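Local coordinates for toxin 2A (Paenibacillus larvae, PDB 5URP), which is an ADP-ribosyltransferase toxin and virulence factor, which probably transfers ADP-ribose from NAD to a target in the cells it attacks, at residues 31-36 and 187-192; 90-95 and 192-197. One frame throughout, in Å; residues are numbered along the deposited sequence.

Contact 1: residues 31-36 and 187-192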
loop_
_atom_site.group_PDB
_atom_site.type_symbol
_atom_site.label_atom_id
_atom_site.label_comp_id
_atom_site.label_asym_id
_atom_site.label_seq_id
_atom_site.Cartn_x
_atom_site.Cartn_y
_atom_site.Cartn_z
ATOM N N GLU A 31 -14.420 12.111 -3.559
ATOM C CA GLU A 31 -15.370 12.634 -2.574
ATOM C C GLU A 31 -16.121 11.508 -1.870
ATOM O O GLU A 31 -16.257 11.524 -0.637
ATOM C CB GLU A 31 -16.330 13.628 -3.233
ATOM C CG GLU A 31 -15.672 14.982 -3.480
ATOM C CD GLU A 31 -14.933 15.508 -2.241
ATOM O OE1 GLU A 31 -15.579 15.674 -1.181
ATOM O OE2 GLU A 31 -13.702 15.721 -2.315
ATOM N N LYS A 32 -16.561 10.491 -2.617
ATOM C CA LYS A 32 -17.175 9.322 -1.990
ATOM C C LYS A 32 -16.197 8.594 -1.070
ATOM O O LYS A 32 -16.568 8.182 0.040
ATOM C CB LYS A 32 -17.703 8.359 -3.054
ATOM C CG LYS A 32 -19.125 8.647 -3.539
ATOM C CD LYS A 32 -19.587 7.616 -4.579
ATOM C CE LYS A 32 -19.724 6.193 -4.011
ATOM N NZ LYS A 32 -20.891 6.034 -3.085
ATOM N N ALA A 33 -14.950 8.413 -1.521
ATOM C CA ALA A 33 -13.951 7.679 -0.747
ATOM C C ALA A 33 -13.672 8.373 0.578
ATOM O O ALA A 33 -13.583 7.726 1.628
ATOM C CB ALA A 33 -12.656 7.556 -1.556
ATOM N N LYS A 34 -13.552 9.694 0.543
ATOM C CA LYS A 34 -13.246 10.463 1.738
ATOM C C LYS A 34 -14.338 10.301 2.800
ATOM O O LYS A 34 -14.040 10.137 3.991
ATOM C CB LYS A 34 -13.055 11.911 1.325
ATOM C CG LYS A 34 -12.113 12.735 2.139
ATOM C CD LYS A 34 -11.780 14.016 1.370
ATOM C CE LYS A 34 -11.812 15.253 2.257
ATOM N NZ LYS A 34 -10.661 15.328 3.202
ATOM N N LYS A 35 -15.611 10.318 2.392
ATOM C CA LYS A 35 -16.699 10.149 3.360
ATOM C C LYS A 35 -16.651 8.782 4.039
ATOM O O LYS A 35 -16.909 8.670 5.252
ATOM C CB LYS A 35 -18.049 10.342 2.662
ATOM C CG LYS A 35 -19.268 9.941 3.513
ATOM C CD LYS A 35 -20.591 10.431 2.899
ATOM C CE LYS A 35 -21.764 10.211 3.853
ATOM N NZ LYS A 35 -21.562 10.870 5.194
ATOM N N TRP A 36 -16.382 7.724 3.265
ATOM C CA TRP A 36 -16.310 6.371 3.807
ATOM C C TRP A 36 -15.132 6.235 4.748
ATOM O O TRP A 36 -15.261 5.694 5.858
ATOM C CB TRP A 36 -16.195 5.363 2.668
ATOM C CG TRP A 36 -16.087 3.940 3.097
ATOM C CD1 TRP A 36 -17.117 3.042 3.219
ATOM C CD2 TRP A 36 -14.892 3.227 3.451
ATOM N NE1 TRP A 36 -16.635 1.820 3.621
ATOM C CE2 TRP A 36 -15.280 1.904 3.782
ATOM C CE3 TRP A 36 -13.539 3.575 3.531
ATOM C CZ2 TRP A 36 -14.363 0.934 4.174
ATOM C CZ3 TRP A 36 -12.631 2.612 3.931
ATOM C CH2 TRP A 36 -13.043 1.306 4.234
ATOM N N GLY A 187 -5.250 14.430 1.350
ATOM C CA GLY A 187 -5.637 14.235 -0.025
ATOM C C GLY A 187 -5.118 12.952 -0.629
ATOM O O GLY A 187 -5.613 12.546 -1.689
ATOM N N GLN A 188 -4.159 12.279 0.017
ATOM C CA GLN A 188 -3.678 11.013 -0.502
ATOM C C GLN A 188 -4.668 9.886 -0.236
ATOM O O GLN A 188 -4.577 8.841 -0.887
ATOM C CB GLN A 188 -2.323 10.655 0.102
ATOM C CG GLN A 188 -1.222 11.611 -0.376
ATOM C CD GLN A 188 0.163 11.156 -0.007
ATOM O OE1 GLN A 188 0.377 10.488 0.998
ATOM N NE2 GLN A 188 1.139 11.568 -0.810
ATOM N N LEU A 189 -5.615 10.113 0.671
ATOM C CA LEU A 189 -6.662 9.142 1.034
ATOM C C LEU A 189 -6.046 7.783 1.392
ATOM O O LEU A 189 -6.486 6.730 0.928
ATOM C CB LEU A 189 -7.717 8.973 -0.059
ATOM C CG LEU A 189 -8.411 10.229 -0.592
ATOM C CD1 LEU A 189 -9.731 9.854 -1.241
ATOM C CD2 LEU A 189 -8.578 11.317 0.442
ATOM N N GLU A 190 -5.023 7.828 2.225
ATOM C CA GLU A 190 -4.193 6.659 2.497
ATOM C C GLU A 190 -4.869 5.677 3.458
ATOM O O GLU A 190 -5.374 6.067 4.518
ATOM C CB GLU A 190 -2.848 7.077 3.076
ATOM C CG GLU A 190 -1.955 5.895 3.405
ATOM C CD GLU A 190 -0.547 6.248 3.852
ATOM O OE1 GLU A 190 -0.077 7.394 3.651
ATOM O OE2 GLU A 190 0.103 5.342 4.414
ATOM N N MET A 191 -4.845 4.410 3.068
ATOM C CA MET A 191 -5.161 3.279 3.939
ATOM C C MET A 191 -3.828 2.612 4.258
ATOM O O MET A 191 -3.119 2.154 3.349
ATOM C CB MET A 191 -6.116 2.289 3.270
ATOM C CG MET A 191 -7.475 2.810 2.962
ATOM S SD MET A 191 -8.475 3.135 4.425
ATOM C CE MET A 191 -8.560 1.518 5.139
ATOM N N LEU A 192 -3.486 2.541 5.539
ATOM C CA LEU A 192 -2.201 2.016 5.962
ATOM C C LEU A 192 -2.407 0.602 6.474
ATOM O O LEU A 192 -3.226 0.392 7.371
ATOM C CB LEU A 192 -1.608 2.902 7.046
ATOM C CG LEU A 192 -0.241 2.523 7.599
ATOM C CD1 LEU A 192 0.795 2.405 6.510
ATOM C CD2 LEU A 192 0.211 3.522 8.657
#
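Leu189 and Met191 bring a stretch that matches the QxE signature of C3-like ADP-ribosyltransferases (Gln188-Leu189-Glu190) and the start of strand 190-193 against helix 30-45. The stretch illustrates how a loop and the strand that follows it can divide their labour: the middle residue of the signature and the second residue of the strand face the helix, while Glu190 turns to the other side, where it touches Tyr59 and Thr60 of helix 50-61.

Leu189 has its backbone in the left-handed helical region (phi 52°, psi 48°). Its CG lies beside the backbone N and anti to the carbonyl carbon, a torsion that carries the forked end to the helix. One branch, CD1, meets Ala33 CB at 3.7 Å; the other, CD2, lies 4.2 Å from Lys34 CG, the lysine chain crossing the leucine at about a right angle. Two residues along, Met191 curls, its three torsions all near -65°, and sets SD at the edge of the Trp36 indole, near the ring plane and 4.2 Å from CZ3. That indole is held by a hydrogen bond from NE1 to Asp99. Tyr178 of strand 177-178 touches Lys34, Leu189 and Met191.

Polar bonds outside the contact hold the loop and the first strand residue: Asp180 OD1 accepts from Gly187 N and Leu189 N, Ser152 OG bonds Gln188 O, and Ser150 OG bonds Glu190 OE2. No hydrogen bond spans the contact itself, where helix meets loop and strand through carbon and sulfur alone; the fit therefore rests on shape, while Asp180 and Ser152 probably fix the course of the loop.

Contact 2: residues 90-95 and 192-197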
loop_
_atom_site.group_PDB
_atom_site.type_symbol
_atom_site.label_atom_id
_atom_site.label_comp_id
_atom_site.label_asym_id
_atom_site.label_seq_id
_atom_site.Cartn_x
_atom_site.Cartn_y
_atom_site.Cartn_z
ATOM N N LYS A 90 0.981 -1.167 17.189
ATOM C CA LYS A 90 -0.063 -1.171 18.203
ATOM C C LYS A 90 -1.270 -0.374 17.750
ATOM O O LYS A 90 -2.404 -0.725 18.087
ATOM C CB LYS A 90 0.524 -0.627 19.506
ATOM C CG LYS A 90 -0.380 -0.515 20.713
ATOM C CD LYS A 90 0.451 -0.237 21.988
ATOM C CE LYS A 90 1.242 1.089 21.961
ATOM N NZ LYS A 90 0.464 2.302 22.420
ATOM N N ALA A 91 -1.052 0.704 16.981
ATOM C CA ALA A 91 -2.165 1.487 16.474
ATOM C C ALA A 91 -2.964 0.725 15.422
ATOM O O ALA A 91 -4.198 0.816 15.389
ATOM C CB ALA A 91 -1.634 2.816 15.896
ATOM N N LEU A 92 -2.304 0.006 14.524
ATOM C CA LEU A 92 -3.057 -0.578 13.422
ATOM C C LEU A 92 -3.925 -1.761 13.845
ATOM O O LEU A 92 -4.916 -2.034 13.171
ATOM C CB LEU A 92 -2.112 -0.992 12.313
ATOM C CG LEU A 92 -1.425 0.190 11.615
ATOM C CD1 LEU A 92 -0.355 -0.306 10.643
ATOM C CD2 LEU A 92 -2.381 1.128 10.845
ATOM N N ILE A 93 -3.604 -2.445 14.943
ATOM C CA ILE A 93 -4.489 -3.530 15.392
ATOM C C ILE A 93 -5.720 -3.020 16.119
ATOM O O ILE A 93 -6.596 -3.817 16.487
ATOM C CB ILE A 93 -3.712 -4.554 16.240
ATOM C CG1 ILE A 93 -3.132 -3.923 17.508
ATOM C CG2 ILE A 93 -2.638 -5.172 15.357
ATOM C CD1 ILE A 93 -2.435 -4.921 18.422
ATOM N N LYS A 94 -5.851 -1.713 16.288
ATOM C CA LYS A 94 -7.022 -1.113 16.900
ATOM C C LYS A 94 -8.145 -0.826 15.906
ATOM O O LYS A 94 -9.135 -0.193 16.282
ATOM C CB LYS A 94 -6.642 0.182 17.603
ATOM C CG LYS A 94 -5.583 0.001 18.672
ATOM C CD LYS A 94 -5.403 1.275 19.453
ATOM C CE LYS A 94 -4.380 1.104 20.556
ATOM N NZ LYS A 94 -4.223 2.337 21.377
ATOM N N THR A 95 -8.027 -1.246 14.661
ATOM C CA THR A 95 -9.155 -1.049 13.775
ATOM C C THR A 95 -9.325 -2.266 12.883
ATOM O O THR A 95 -8.439 -3.101 12.744
ATOM C CB THR A 95 -9.010 0.261 13.001
ATOM O OG1 THR A 95 -10.263 0.603 12.364
ATOM C CG2 THR A 95 -7.837 0.161 12.022
ATOM N N LEU A 192 -3.486 2.541 5.539
ATOM C CA LEU A 192 -2.201 2.016 5.962
ATOM C C LEU A 192 -2.407 0.602 6.474
ATOM O O LEU A 192 -3.226 0.392 7.371
ATOM C CB LEU A 192 -1.608 2.902 7.046
ATOM C CG LEU A 192 -0.241 2.523 7.599
ATOM C CD1 LEU A 192 0.795 2.405 6.510
ATOM C CD2 LEU A 192 0.211 3.522 8.657
ATOM N N LEU A 193 -1.688 -0.341 5.901
ATOM C CA LEU A 193 -1.809 -1.739 6.318
ATOM C C LEU A 193 -0.586 -2.124 7.143
ATOM O O LEU A 193 0.506 -1.562 6.986
ATOM C CB LEU A 193 -1.928 -2.674 5.110
ATOM C CG LEU A 193 -3.253 -2.850 4.361
ATOM C CD1 LEU A 193 -2.943 -3.296 2.934
ATOM C CD2 LEU A 193 -4.173 -3.869 4.931
ATOM N N PRO A 194 -0.737 -3.109 8.028
ATOM C CA PRO A 194 0.367 -3.534 8.884
ATOM C C PRO A 194 1.581 -3.972 8.099
ATOM O O PRO A 194 1.482 -4.394 6.944
ATOM C CB PRO A 194 -0.228 -4.736 9.646
ATOM C CG PRO A 194 -1.698 -4.541 9.596
ATOM C CD PRO A 194 -2.001 -3.799 8.337
ATOM N N ARG A 195 2.740 -3.857 8.737
ATOM C CA ARG A 195 3.931 -4.473 8.184
ATOM C C ARG A 195 3.772 -5.996 8.145
ATOM O O ARG A 195 2.938 -6.569 8.836
ATOM C CB ARG A 195 5.157 -4.059 8.995
ATOM C CG ARG A 195 5.306 -4.694 10.360
ATOM C CD ARG A 195 6.426 -4.010 11.135
ATOM N NE ARG A 195 6.537 -4.513 12.493
ATOM C CZ ARG A 195 7.292 -5.534 12.869
ATOM N NH1 ARG A 195 8.026 -6.217 11.993
ATOM N NH2 ARG A 195 7.308 -5.880 14.145
ATOM N N ASP A 196 4.580 -6.630 7.296
ATOM C CA ASP A 196 4.526 -8.063 7.039
ATOM C C ASP A 196 3.181 -8.504 6.463
ATOM O O ASP A 196 2.728 -9.633 6.706
ATOM C CB ASP A 196 4.854 -8.835 8.321
ATOM C CG ASP A 196 6.307 -8.682 8.746
ATOM O OD1 ASP A 196 7.183 -8.602 7.867
ATOM O OD2 ASP A 196 6.587 -8.719 9.966
ATOM N N THR A 197 2.535 -7.641 5.678
ATOM C CA THR A 197 1.313 -8.036 4.999
ATOM C C THR A 197 1.627 -9.035 3.893
ATOM O O THR A 197 2.573 -8.865 3.117
ATOM C CB THR A 197 0.575 -6.812 4.434
ATOM O OG1 THR A 197 -0.063 -6.098 5.503
ATOM C CG2 THR A 197 -0.499 -7.226 3.420
#
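Leu92 forks over the chain at Leu192 and Pro194, and nearly everything that is tight here passes through its two methyls. With CG beside the backbone N (chi1 -67°), the fork sets one methyl on the proline and the other on the leucine. CD1 sits 3.7 Å from Pro194 CA and 3.9 Å from Pro194 N, on the backbone at the end of the strand. CD2 reaches Leu192 O at 3.7 Å and Leu192 CG at 4.1 Å, the two leucine side chains crossing at about a right angle. Leu193 turns its own side chain away, offering Leu92 only its backbone. The fit eases toward the proline ring, where Pro194 CG is 4.5 Å from Leu92 CB.

In the fold, this is where helix 79-92 ends in a type I turn, from Leu92 to Thr95, beside the exit of strand 190-193 from the three-stranded sheet of the ADP-ribosyltransferase domain. Trp44 of helix 30-45 also touches Leu92, and Tyr59 of helix 50-61 touches Leu192.

Beyond Pro194 the character changes to a polar turn, and neither Arg195 nor Asp196 comes close to 90-95. Thr197 OG1 donates to Pro194 O over 2.7 Å, with the donor tilted 27° from the carbonyl plane, and so ties the two ends of the turn together. Arg195 NH1 and Asp196 OD2 form a salt bridge at 3.5 Å, probably by charge alone, with the carboxylate oxygen far off the plane of the guanidinium, so that no N-H is aimed at it. Arg195 NE makes a second salt bridge, with Asp89, linking the turn to helix 79-92.

In the fold
From the N terminus the chain lays down helix 30-45, passes through two more helices, and reaches the end of helix 79-92. It then builds most of its strands before arriving at 187-192, where contact 1 closes a loop of 150 residues. Contact 2 opens inside that loop and closes just beyond it, at 192-197, so the two cross and share Leu192. With centres about 17 Å apart, they tie the start of the first helix and the end of helix 79-92 to opposite ends of one strand, just before the chain enters strand 197-207 of the five-stranded sheet. One short strand thus serves two distant parts of the chain.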